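Local coordinates for protein putative NADH-flavin reductase (Streptococcus pneumoniae TIGR4, PDB 4R01) that is a putative NADH-flavin reductase that probably binds a dinucleotide cofactor through its NAD(P)-binding Rossmann fold, at residues Pro75-Ser80 / Ala128-Asp133; Leu83-Leu88 / Asn142-Thr147; Val153-Asp158 / Ala185-Gly190; Val192-Leu195 / His199-Lys202. One frame throughout, in Å; residues are numbered along the deposited sequence.

Interaction 1 (Pro75-Ser80 / Ala128-Asp133)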
loop_
_atom_site.group_PDB
_atom_site.type_symbol
_atom_site.label_atom_id
_atom_site.label_comp_id
_atom_site.label_asym_id
_atom_site.label_seq_id
_atom_site.Cartn_x
_atom_site.Cartn_y
_atom_site.Cartn_z
ATOM N N PRO A 75 -27.365 -5.547 -12.268
ATOM C CA PRO A 75 -27.583 -4.705 -13.454
ATOM C C PRO A 75 -28.700 -3.663 -13.319
ATOM O O PRO A 75 -28.822 -2.807 -14.195
ATOM C CB PRO A 75 -27.946 -5.724 -14.537
ATOM C CG PRO A 75 -27.240 -6.952 -14.132
ATOM C CD PRO A 75 -27.317 -6.977 -12.634
ATOM N N LEU A 76 -29.490 -3.727 -12.252
ATOM C CA LEU A 76 -30.581 -2.776 -12.060
ATOM C C LEU A 76 -30.071 -1.369 -11.760
ATOM O O LEU A 76 -30.823 -0.397 -11.862
ATOM C CB LEU A 76 -31.509 -3.242 -10.937
ATOM C CG LEU A 76 -32.369 -4.463 -11.258
ATOM C CD1 LEU A 76 -33.218 -4.844 -10.058
ATOM C CD2 LEU A 76 -33.238 -4.197 -12.475
ATOM N N HIS A 77 -28.798 -1.263 -11.386
ATOM C CA HIS A 77 -28.173 0.038 -11.180
ATOM C C HIS A 77 -28.208 0.850 -12.467
ATOM O O HIS A 77 -28.528 2.039 -12.455
ATOM C CB HIS A 77 -26.728 -0.114 -10.695
ATOM C CG HIS A 77 -26.607 -0.416 -9.233
ATOM N ND1 HIS A 77 -26.512 -1.701 -8.745
ATOM C CD2 HIS A 77 -26.566 0.400 -8.155
ATOM C CE1 HIS A 77 -26.418 -1.663 -7.428
ATOM N NE2 HIS A 77 -26.449 -0.400 -7.044
ATOM N N SER A 78 -27.884 0.198 -13.579
ATOM C CA SER A 78 -27.897 0.855 -14.876
ATOM C C SER A 78 -29.323 1.149 -15.319
ATOM O O SER A 78 -29.615 2.236 -15.814
ATOM C CB SER A 78 -27.186 -0.001 -15.925
ATOM O OG SER A 78 -25.800 -0.099 -15.649
ATOM N N LYS A 79 -30.209 0.175 -15.132
ATOM C CA LYS A 79 -31.599 0.333 -15.545
ATOM C C LYS A 79 -32.265 1.466 -14.771
ATOM O O LYS A 79 -33.135 2.155 -15.302
ATOM C CB LYS A 79 -32.376 -0.970 -15.353
ATOM C CG LYS A 79 -33.696 -1.014 -16.108
ATOM C CD LYS A 79 -34.544 -2.203 -15.685
ATOM C CE LYS A 79 -35.864 -2.238 -16.447
ATOM N NZ LYS A 79 -36.888 -3.083 -15.769
ATOM N N SER A 80 -31.844 1.660 -13.524
ATOM C CA SER A 80 -32.397 2.727 -12.695
ATOM C C SER A 80 -32.030 4.091 -13.268
ATOM O O SER A 80 -32.860 4.999 -13.307
ATOM C CB SER A 80 -31.910 2.606 -11.248
ATOM O OG SER A 80 -30.514 2.838 -11.154
ATOM N N ALA A 128 -18.805 -2.992 -7.845
ATOM C CA ALA A 128 -17.982 -1.896 -8.355
ATOM C C ALA A 128 -18.184 -1.686 -9.850
ATOM O O ALA A 128 -18.202 -0.553 -10.331
ATOM C CB ALA A 128 -16.513 -2.158 -8.059
ATOM N N LYS A 129 -18.337 -2.784 -10.582
ATOM C CA LYS A 129 -18.542 -2.708 -12.021
ATOM C C LYS A 129 -19.917 -2.133 -12.339
ATOM O O LYS A 129 -20.059 -1.303 -13.236
ATOM C CB LYS A 129 -18.389 -4.087 -12.661
ATOM C CG LYS A 129 -18.089 -4.031 -14.140
ATOM C CD LYS A 129 -16.592 -3.943 -14.361
ATOM C CE LYS A 129 -16.249 -2.863 -15.367
ATOM N NZ LYS A 129 -14.776 -2.767 -15.585
ATOM N N ALA A 130 -20.928 -2.583 -11.600
ATOM C CA ALA A 130 -22.286 -2.095 -11.799
ATOM C C ALA A 130 -22.364 -0.606 -11.492
ATOM O O ALA A 130 -23.049 0.144 -12.185
ATOM C CB ALA A 130 -23.269 -2.872 -10.933
ATOM N N GLN A 131 -21.646 -0.179 -10.459
ATOM C CA GLN A 131 -21.635 1.228 -10.072
ATOM C C GLN A 131 -20.804 2.064 -11.031
ATOM O O GLN A 131 -21.038 3.261 -11.179
ATOM C CB GLN A 131 -21.112 1.389 -8.647
ATOM C CG GLN A 131 -22.081 0.896 -7.590
ATOM C CD GLN A 131 -21.507 0.976 -6.197
ATOM O OE1 GLN A 131 -20.381 0.538 -5.950
ATOM N NE2 GLN A 131 -22.269 1.554 -5.277
ATOM N N ALA A 132 -19.832 1.428 -11.680
ATOM C CA ALA A 132 -19.013 2.096 -12.685
ATOM C C ALA A 132 -19.780 2.243 -13.996
ATOM O O ALA A 132 -19.737 3.297 -14.634
ATOM C CB ALA A 132 -17.713 1.334 -12.909
ATOM N N ASP A 133 -20.477 1.179 -14.392
ATOM C CA ASP A 133 -21.360 1.217 -15.556
ATOM C C ASP A 133 -22.440 2.264 -15.348
ATOM O O ASP A 133 -22.843 2.958 -16.279
ATOM C CB ASP A 133 -22.000 -0.151 -15.804
ATOM C CG ASP A 133 -20.994 -1.203 -16.231
ATOM O OD1 ASP A 133 -19.779 -0.910 -16.229
ATOM O OD2 ASP A 133 -21.420 -2.330 -16.563
HETATM O O HOH W 1 -25.009 -1.700 -13.869
#

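Interaction 2 (Leu83-Leu88 / Asn142-Thr147)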
loop_
_atom_site.group_PDB
_atom_site.type_symbol
_atom_site.label_atom_id
_atom_site.label_comp_id
_atom_site.label_asym_id
_atom_site.label_seq_id
_atom_site.Cartn_x
_atom_site.Cartn_y
_atom_site.Cartn_z
ATOM N N LEU A 83 -34.070 4.771 -16.286
ATOM C CA LEU A 83 -35.414 5.109 -15.835
ATOM C C LEU A 83 -35.502 6.541 -15.320
ATOM O O LEU A 83 -36.388 7.301 -15.717
ATOM C CB LEU A 83 -35.868 4.146 -14.738
ATOM C CG LEU A 83 -37.103 4.607 -13.962
ATOM C CD1 LEU A 83 -38.368 4.471 -14.802
ATOM C CD2 LEU A 83 -37.232 3.843 -12.660
ATOM N N PHE A 84 -34.584 6.901 -14.427
ATOM C CA PHE A 84 -34.592 8.227 -13.826
ATOM C C PHE A 84 -34.376 9.315 -14.865
ATOM O O PHE A 84 -34.981 10.386 -14.784
ATOM C CB PHE A 84 -33.534 8.326 -12.732
ATOM C CG PHE A 84 -33.993 7.800 -11.406
ATOM C CD1 PHE A 84 -35.038 8.412 -10.735
ATOM C CD2 PHE A 84 -33.380 6.702 -10.827
ATOM C CE1 PHE A 84 -35.468 7.937 -9.515
ATOM C CE2 PHE A 84 -33.803 6.221 -9.605
ATOM C CZ PHE A 84 -34.848 6.843 -8.949
ATOM N N ASN A 85 -33.521 9.037 -15.843
ATOM C CA ASN A 85 -33.304 9.965 -16.942
ATOM C C ASN A 85 -34.602 10.226 -17.700
ATOM O O ASN A 85 -34.932 11.369 -18.005
ATOM C CB ASN A 85 -32.232 9.431 -17.894
ATOM C CG ASN A 85 -31.957 10.373 -19.048
ATOM O OD1 ASN A 85 -31.393 11.450 -18.861
ATOM N ND2 ASN A 85 -32.343 9.965 -20.251
ATOM N N GLN A 86 -35.329 9.165 -17.982
ATOM C CA GLN A 86 -36.610 9.247 -18.648
ATOM C C GLN A 86 -37.584 10.096 -17.881
ATOM O O GLN A 86 -38.398 10.736 -18.468
ATOM C CB GLN A 86 -37.230 7.870 -18.809
ATOM C CG GLN A 86 -36.779 7.107 -20.030
ATOM C CD GLN A 86 -36.833 5.600 -19.840
ATOM O OE1 GLN A 86 -37.394 5.102 -18.873
ATOM N NE2 GLN A 86 -36.249 4.872 -20.771
ATOM N N LEU A 87 -37.472 10.106 -16.565
ATOM C CA LEU A 87 -38.413 10.796 -15.691
ATOM C C LEU A 87 -38.012 12.239 -15.407
ATOM O O LEU A 87 -38.871 13.104 -15.231
ATOM C CB LEU A 87 -38.558 10.041 -14.369
ATOM C CG LEU A 87 -39.090 8.609 -14.444
ATOM C CD1 LEU A 87 -39.235 8.022 -13.051
ATOM C CD2 LEU A 87 -40.415 8.573 -15.184
ATOM N N LEU A 88 -36.709 12.501 -15.362
ATOM C CA LEU A 88 -36.221 13.788 -14.876
ATOM C C LEU A 88 -35.586 14.684 -15.941
ATOM O O LEU A 88 -35.515 15.898 -15.754
ATOM C CB LEU A 88 -35.216 13.564 -13.744
ATOM C CG LEU A 88 -35.763 12.875 -12.492
ATOM C CD1 LEU A 88 -34.703 12.829 -11.402
ATOM C CD2 LEU A 88 -37.026 13.570 -11.995
ATOM N N ASN A 142 -27.086 14.131 -21.425
ATOM C CA ASN A 142 -26.801 15.550 -21.600
ATOM C C ASN A 142 -27.801 16.465 -20.898
ATOM O O ASN A 142 -27.416 17.448 -20.267
ATOM C CB ASN A 142 -26.760 15.893 -23.092
ATOM C CG ASN A 142 -26.080 14.819 -23.920
ATOM O OD1 ASN A 142 -26.721 13.876 -24.380
ATOM N ND2 ASN A 142 -24.772 14.958 -24.112
ATOM N N ASN A 143 -29.085 16.140 -21.010
ATOM C CA ASN A 143 -30.138 16.999 -20.478
ATOM C C ASN A 143 -30.580 16.604 -19.075
ATOM O O ASN A 143 -31.723 16.847 -18.684
ATOM C CB ASN A 143 -31.340 16.994 -21.420
ATOM C CG ASN A 143 -30.962 17.347 -22.843
ATOM O OD1 ASN A 143 -30.810 16.469 -23.692
ATOM N ND2 ASN A 143 -30.800 18.637 -23.110
ATOM N N LEU A 144 -29.670 16.001 -18.319
ATOM C CA LEU A 144 -29.958 15.591 -16.952
ATOM C C LEU A 144 -29.004 16.263 -15.972
ATOM O O LEU A 144 -27.785 16.183 -16.127
ATOM C CB LEU A 144 -29.864 14.070 -16.814
ATOM C CG LEU A 144 -30.184 13.495 -15.433
ATOM C CD1 LEU A 144 -31.629 13.784 -15.049
ATOM C CD2 LEU A 144 -29.904 12.001 -15.395
ATOM N N ASN A 145 -29.564 16.928 -14.966
ATOM C CA ASN A 145 -28.757 17.571 -13.936
ATOM C C ASN A 145 -28.326 16.572 -12.869
ATOM O O ASN A 145 -28.832 16.593 -11.748
ATOM C CB ASN A 145 -29.527 18.726 -13.296
ATOM C CG ASN A 145 -29.845 19.829 -14.283
ATOM O OD1 ASN A 145 -29.083 20.081 -15.216
ATOM N ND2 ASN A 145 -30.979 20.492 -14.083
ATOM N N TRP A 146 -27.385 15.702 -13.225
ATOM C CA TRP A 146 -26.975 14.615 -12.345
ATOM C C TRP A 146 -25.720 14.946 -11.550
ATOM O O TRP A 146 -24.912 15.776 -11.958
ATOM C CB TRP A 146 -26.747 13.334 -13.155
ATOM C CG TRP A 146 -25.670 13.451 -14.197
ATOM C CD1 TRP A 146 -25.826 13.833 -15.498
ATOM C CD2 TRP A 146 -24.273 13.176 -14.025
ATOM N NE1 TRP A 146 -24.614 13.816 -16.146
ATOM C CE2 TRP A 146 -23.646 13.417 -15.265
ATOM C CE3 TRP A 146 -23.495 12.755 -12.945
ATOM C CZ2 TRP A 146 -22.275 13.247 -15.452
ATOM C CZ3 TRP A 146 -22.130 12.589 -13.135
ATOM C CH2 TRP A 146 -21.537 12.833 -14.379
ATOM N N THR A 147 -25.569 14.287 -10.406
ATOM C CA THR A 147 -24.350 14.382 -9.618
ATOM C C THR A 147 -24.065 13.047 -8.939
ATOM O O THR A 147 -24.809 12.614 -8.058
ATOM C CB THR A 147 -24.428 15.499 -8.557
ATOM O OG1 THR A 147 -24.604 16.764 -9.206
ATOM C CG2 THR A 147 -23.149 15.541 -7.733
#

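Interaction 3 (Val153-Asp158 / Ala185-Gly190)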
loop_
_atom_site.group_PDB
_atom_site.type_symbol
_atom_site.label_atom_id
_atom_site.label_comp_id
_atom_site.label_asym_id
_atom_site.label_seq_id
_atom_site.Cartn_x
_atom_site.Cartn_y
_atom_site.Cartn_z
ATOM N N VAL A 153 -13.135 4.660 0.056
ATOM C CA VAL A 153 -12.878 3.242 -0.163
ATOM C C VAL A 153 -13.527 2.407 0.931
ATOM O O VAL A 153 -14.243 1.444 0.653
ATOM C CB VAL A 153 -11.370 2.947 -0.208
ATOM C CG1 VAL A 153 -11.121 1.446 -0.251
ATOM C CG2 VAL A 153 -10.738 3.645 -1.401
ATOM N N ASP A 154 -13.277 2.792 2.177
ATOM C CA ASP A 154 -13.904 2.147 3.320
ATOM C C ASP A 154 -15.140 2.943 3.735
ATOM O O ASP A 154 -15.033 4.006 4.345
ATOM C CB ASP A 154 -12.916 2.025 4.481
ATOM C CG ASP A 154 -13.377 1.037 5.535
ATOM O OD1 ASP A 154 -14.174 0.133 5.205
ATOM O OD2 ASP A 154 -12.933 1.156 6.696
ATOM N N PHE A 155 -16.312 2.447 3.416
ATOM C CA PHE A 155 -17.576 3.103 3.664
ATOM C C PHE A 155 -18.284 2.369 4.786
ATOM O O PHE A 155 -18.669 1.233 4.653
ATOM C CB PHE A 155 -18.393 3.034 2.382
ATOM C CG PHE A 155 -19.483 4.030 2.265
ATOM C CD1 PHE A 155 -19.476 5.192 2.977
ATOM C CD2 PHE A 155 -20.518 3.788 1.425
ATOM C CE1 PHE A 155 -20.483 6.095 2.855
ATOM C CE2 PHE A 155 -21.521 4.686 1.286
ATOM C CZ PHE A 155 -21.504 5.844 1.999
ATOM N N ILE A 156 -18.435 3.027 5.909
ATOM C CA ILE A 156 -18.851 2.352 7.135
ATOM C C ILE A 156 -20.221 2.813 7.641
ATOM O O ILE A 156 -20.386 3.971 8.034
ATOM C CB ILE A 156 -17.802 2.558 8.249
ATOM C CG1 ILE A 156 -16.407 2.185 7.738
ATOM C CG2 ILE A 156 -18.155 1.742 9.479
ATOM C CD1 ILE A 156 -15.269 2.821 8.511
ATOM N N PRO A 157 -21.206 1.895 7.630
ATOM C CA PRO A 157 -22.604 2.120 8.024
ATOM C C PRO A 157 -22.773 2.818 9.371
ATOM O O PRO A 157 -23.353 3.901 9.428
ATOM C CB PRO A 157 -23.177 0.704 8.083
ATOM C CG PRO A 157 -22.399 -0.041 7.073
ATOM C CD PRO A 157 -20.997 0.515 7.153
ATOM N N ASP A 158 -22.281 2.206 10.440
ATOM C CA ASP A 158 -22.460 2.780 11.767
ATOM C C ASP A 158 -21.167 3.395 12.287
ATOM O O ASP A 158 -20.905 3.396 13.490
ATOM C CB ASP A 158 -22.980 1.720 12.734
ATOM C CG ASP A 158 -24.354 1.211 12.347
ATOM O OD1 ASP A 158 -25.337 1.956 12.541
ATOM O OD2 ASP A 158 -24.449 0.073 11.840
ATOM N N ALA A 185 -22.883 8.526 8.248
ATOM C CA ALA A 185 -23.320 9.799 8.818
ATOM C C ALA A 185 -22.576 10.989 8.207
ATOM O O ALA A 185 -23.200 11.943 7.741
ATOM C CB ALA A 185 -23.146 9.784 10.330
ATOM N N ASP A 186 -21.247 10.931 8.205
ATOM C CA ASP A 186 -20.442 12.008 7.628
ATOM C C ASP A 186 -20.695 12.160 6.128
ATOM O O ASP A 186 -20.685 13.274 5.599
ATOM C CB ASP A 186 -18.954 11.766 7.891
ATOM C CG ASP A 186 -18.551 12.100 9.316
ATOM O OD1 ASP A 186 -19.143 13.035 9.899
ATOM O OD2 ASP A 186 -17.642 11.434 9.855
ATOM N N TYR A 187 -20.930 11.039 5.451
ATOM C CA TYR A 187 -21.233 11.040 4.023
ATOM C C TYR A 187 -22.548 11.764 3.747
ATOM O O TYR A 187 -22.646 12.550 2.802
ATOM C CB TYR A 187 -21.291 9.605 3.493
ATOM C CG TYR A 187 -21.704 9.473 2.044
ATOM C CD1 TYR A 187 -20.762 9.525 1.025
ATOM C CD2 TYR A 187 -23.035 9.272 1.696
ATOM C CE1 TYR A 187 -21.136 9.395 -0.302
ATOM C CE2 TYR A 187 -23.418 9.143 0.377
ATOM C CZ TYR A 187 -22.466 9.205 -0.618
ATOM O OH TYR A 187 -22.852 9.074 -1.933
ATOM N N ALA A 188 -23.554 11.496 4.575
ATOM C CA ALA A 188 -24.848 12.157 4.445
ATOM C C ALA A 188 -24.692 13.665 4.600
ATOM O O ALA A 188 -25.293 14.439 3.857
ATOM C CB ALA A 188 -25.838 11.615 5.470
ATOM N N ILE A 189 -23.874 14.072 5.565
ATOM C CA ILE A 189 -23.602 15.486 5.793
ATOM C C ILE A 189 -23.039 16.140 4.534
ATOM O O ILE A 189 -23.503 17.199 4.115
ATOM C CB ILE A 189 -22.620 15.692 6.963
ATOM C CG1 ILE A 189 -23.245 15.202 8.271
ATOM C CG2 ILE A 189 -22.223 17.154 7.079
ATOM C CD1 ILE A 189 -22.370 15.417 9.486
ATOM N N GLY A 190 -22.050 15.493 3.926
ATOM C CA GLY A 190 -21.434 16.012 2.719
ATOM C C GLY A 190 -22.394 16.063 1.547
ATOM O O GLY A 190 -22.396 17.020 0.772
HETATM O O HOH W 2 -22.511 6.563 9.962
#

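Interaction 4 (Val192-Leu195 / His199-Lys202)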
loop_
_atom_site.group_PDB
_atom_site.type_symbol
_atom_site.label_atom_id
_atom_site.label_comp_id
_atom_site.label_asym_id
_atom_site.label_seq_id
_atom_site.Cartn_x
_atom_site.Cartn_y
_atom_site.Cartn_z
ATOM N N VAL A 192 -25.760 16.272 1.625
ATOM C CA VAL A 192 -26.780 17.301 1.827
ATOM C C VAL A 192 -26.175 18.698 1.657
ATOM O O VAL A 192 -26.857 19.633 1.229
ATOM C CB VAL A 192 -27.445 17.171 3.219
ATOM C CG1 VAL A 192 -28.478 18.268 3.434
ATOM C CG2 VAL A 192 -28.102 15.811 3.361
ATOM N N ASP A 193 -24.890 18.836 1.979
ATOM C CA ASP A 193 -24.184 20.093 1.746
ATOM C C ASP A 193 -24.151 20.419 0.258
ATOM O O ASP A 193 -24.308 21.571 -0.140
ATOM C CB ASP A 193 -22.758 20.036 2.298
ATOM C CG ASP A 193 -22.714 20.123 3.811
ATOM O OD1 ASP A 193 -23.762 20.420 4.421
ATOM O OD2 ASP A 193 -21.628 19.904 4.388
ATOM N N GLU A 194 -23.948 19.393 -0.561
ATOM C CA GLU A 194 -23.952 19.554 -2.009
ATOM C C GLU A 194 -25.367 19.862 -2.509
ATOM O O GLU A 194 -25.549 20.397 -3.601
ATOM C CB GLU A 194 -23.385 18.297 -2.683
ATOM C CG GLU A 194 -23.467 18.280 -4.205
ATOM C CD GLU A 194 -22.668 19.396 -4.855
ATOM O OE1 GLU A 194 -21.616 19.781 -4.299
ATOM O OE2 GLU A 194 -23.099 19.893 -5.917
ATOM N N LEU A 195 -26.371 19.533 -1.703
ATOM C CA LEU A 195 -27.753 19.856 -2.046
ATOM C C LEU A 195 -28.058 21.311 -1.722
ATOM O O LEU A 195 -28.659 22.023 -2.523
ATOM C CB LEU A 195 -28.725 18.937 -1.308
ATOM C CG LEU A 195 -28.813 17.519 -1.865
ATOM C CD1 LEU A 195 -29.684 16.654 -0.975
ATOM C CD2 LEU A 195 -29.360 17.560 -3.280
ATOM N N HIS A 199 -22.321 23.272 -6.094
ATOM C CA HIS A 199 -21.704 23.636 -7.332
ATOM C C HIS A 199 -21.956 22.678 -8.466
ATOM O O HIS A 199 -22.304 23.083 -9.550
ATOM C CB HIS A 199 -20.196 23.775 -7.103
ATOM C CG HIS A 199 -19.844 24.789 -6.066
ATOM N ND1 HIS A 199 -19.871 26.144 -6.309
ATOM C CD2 HIS A 199 -19.498 24.649 -4.768
ATOM C CE1 HIS A 199 -19.545 26.794 -5.210
ATOM N NE2 HIS A 199 -19.314 25.910 -4.260
ATOM N N HIS A 200 -21.825 21.392 -8.182
ATOM C CA HIS A 200 -21.399 20.405 -9.146
ATOM C C HIS A 200 -22.435 19.672 -9.938
ATOM O O HIS A 200 -22.863 18.607 -9.575
ATOM C CB HIS A 200 -20.541 19.380 -8.441
ATOM C CG HIS A 200 -19.502 19.971 -7.565
ATOM N ND1 HIS A 200 -19.746 20.320 -6.265
ATOM C CD2 HIS A 200 -18.212 20.268 -7.799
ATOM C CE1 HIS A 200 -18.650 20.810 -5.732
ATOM N NE2 HIS A 200 -17.705 20.790 -6.644
ATOM N N ILE A 201 -22.747 20.199 -11.095
ATOM C CA ILE A 201 -23.817 19.659 -11.921
ATOM C C ILE A 201 -23.230 18.897 -13.107
ATOM O O ILE A 201 -22.288 19.366 -13.746
ATOM C CB ILE A 201 -24.749 20.775 -12.428
ATOM C CG1 ILE A 201 -25.173 21.678 -11.266
ATOM C CG2 ILE A 201 -25.964 20.185 -13.131
ATOM C CD1 ILE A 201 -25.859 20.938 -10.134
ATOM N N LYS A 202 -23.792 17.721 -13.383
ATOM C CA LYS A 202 -23.321 16.839 -14.453
ATOM C C LYS A 202 -21.855 16.446 -14.267
ATOM O O LYS A 202 -21.081 16.427 -15.223
ATOM C CB LYS A 202 -23.519 17.492 -15.823
ATOM C CG LYS A 202 -24.949 17.914 -16.115
ATOM C CD LYS A 202 -25.071 18.470 -17.521
ATOM C CE LYS A 202 -26.421 19.116 -17.752
ATOM N NZ LYS A 202 -26.524 19.650 -19.135
#

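Interaction 1 (Pro75-Ser80 / Ala128-Asp133)
His77 and Ala130 form the close-packed part of this helix-to-helix contact, a worked example of two helices meeting through a ring and a methyl group. Helix 76-88 and helix 125-138 lie nearly parallel here: their segment axes come within 8.5 Å and cross at -17°. Across the contact, the imidazole of His77 brings ND1 to within 4.1 Å of Ala130 CB, meeting it obliquely. His77 CB rests 4.0 Å from Ala130 O, so ring and stem both lean on the same residue. The ring takes its setting from elsewhere as well, because ND1 is hydrogen-bonded to Leu74 O and Phe66 meets the imidazole edge-to-face. Leu127 and Glu134 of helix 125-138 also touch it.

At the next residue of helix 76-88 the contact is more open. Ser78 OG, held anti to its own carbonyl carbon (chi1 -67°), reaches across but comes no nearer to Asp133 than 3.8 Å, at CB, and makes no direct hydrogen bond to the facing helix. A water fills the polar role instead. It stands 2.5 Å from Ser78 OG and donates to Ala130 O at 3.2 Å, joining a hydroxyl of one helix to a backbone carbonyl of the other. Both Ser78 and Asp133 are partly exposed, in contrast to the buried pair beside them.

The chemistry is therefore divided: van der Waals contact between His77 and Ala130 makes up the buried side, and a single water carries the polar link between the helices on the more open one.

Interaction 2 (Leu83-Leu88 / Asn142-Thr147)
Leu144 carries this contact from the side of the chain leading into strand 145-150, presenting different branches of its side chain to two residues of helix 76-88. The apolar part is short: Leu144 CD1 meets Leu88 CB at 3.8 Å. Contact is thus made near the stem of Leu88 rather than at its methyl ends.

A second kind of contact sets a polar atom against carbon. Asn85 extends with CG anti to the backbone N (chi1 -179°), which brings its amide oxygen up to Leu144, and the two side chains cross obliquely. Asn85 OD1 lies 3.7 Å from Leu144 CB and 3.8 Å from Leu144 CD2, contacts of packing alone. No hydrogen bond joins the two segments.

Backbone bonding instead shapes the approach to the strand. Asn145 is the centre of an inverse gamma turn, closed by a weak hydrogen bond from Trp146 N to Leu144 O at 3.0 Å. The example illustrates how one leucine, just before a strand begins, can meet a flanking helix through several of its carbons.

Around it, Phe95 of strand 94-98 touches both Leu88 and Leu144, and Leu138 of helix 125-138 packs on Leu144. Leu88 also touches Leu56 of helix 53-56, placing the contact between the Rossmann-type sheet and the helices that flank it.

Interaction 3 (Val153-Asp158 / Ala185-Gly190)
A water is gripped from both segments here: it accepts from Ala185 N at 2.6 Å and donates to Pro157 O at 2.8 Å. Through it, the first turn of helix 184-196 is tied to the chain leaving strand 154-156. That strand pairs in parallel with strand 181-183 as a small two-stranded sheet, separate from the main sheet of the Rossmann fold, and the helix follows directly on the second strand. The contact thus joins one strand of this small sheet to the helix that follows the other.

Its buried part is a T-shaped aromatic pair, in which the edge of Phe155 is directed at the face of Tyr187. The centroids are 4.9 Å apart and the planes stand at 65°, short of a perfect right angle. Tyr187 starts from the helix with CG anti to the backbone N (chi1 175°), which sends the ring across to the strand side. At its far end the hydroxyl is hydrogen-bonded to Val149 O of strand 145-150, so the phenol is fixed at the tip while Phe155 covers it near the base. Phe155 in turn also meets the ring of Tyr184 and packs on Ile182 of the neighbouring strand.

Alongside, the same strand faces another copy of the protein: Asp154 OD2 forms a salt bridge with Lys129 of the second subunit. Interior and interface therefore use successive residues of one short strand. At the base of the tyrosine, Phe155 CE1 lies 3.7 Å from Tyr187 CB, and Phe155 CZ sits above the Tyr187 ring, offset toward the rim, 3.6 Å from Tyr187 CG.

Interaction 4 (Val192-Leu195 / His199-Lys202)
The imidazole of His200 has the carboxylate of Glu194 at its edge, close to the ring plane, while CB of the preceding His199 lies over one face, 3.5 Å above it. Carboxylate and ring planes are turned 53° apart, so the two flat groups do not lie in a common plane. His200 ND1 donates to Glu194 OE1 at 2.8 Å. The acceptor is nearly in the imidazole plane, whereas the donor approaches OE1 from above the carboxylate plane, 37° out of it.

The second oxygen takes a backbone bond: His200 N donates to Glu194 OE2 at 3.0 Å, from the syn side. Both carboxylate oxygens are thus used by one residue, and the pair of bonds restrains the rotation of the group. The glutamate reaches this position by a bend at chi2 (62°). Arg94 adds a salt bridge to OE2, which would be expected to favour the ionised carboxylate, and Ile205 packs on both Glu194 and His200.

This is a histidine-carboxylate hydrogen bond in a helix-to-strand connection: a glutamate near the end of helix 184-196 binds the loop that leads into strand 203-209 of the Rossmann-type alpha/beta fold.

In the fold
Interactions 1 and 2 hold the same element, helix 76-88: the first sets it against helix 125-138, the second against the start of strand 145-150 that follows. Interactions 3 and 4 likewise share helix 184-196, one near its beginning and one near its end. Interactions 2 and 3 are buried and chiefly apolar, aliphatic in one and aromatic in the other, though a water also bridges the segments of interaction 3, beside its aromatic pair. Interactions 1 and 4 are only partly buried, with a water link in the first and direct carboxylate bonds in the second. Interactions 2 and 4 touch, probably through hydrogen bonds Thr147 OG1 to His200 O and Lys202 NZ to Asn142 O.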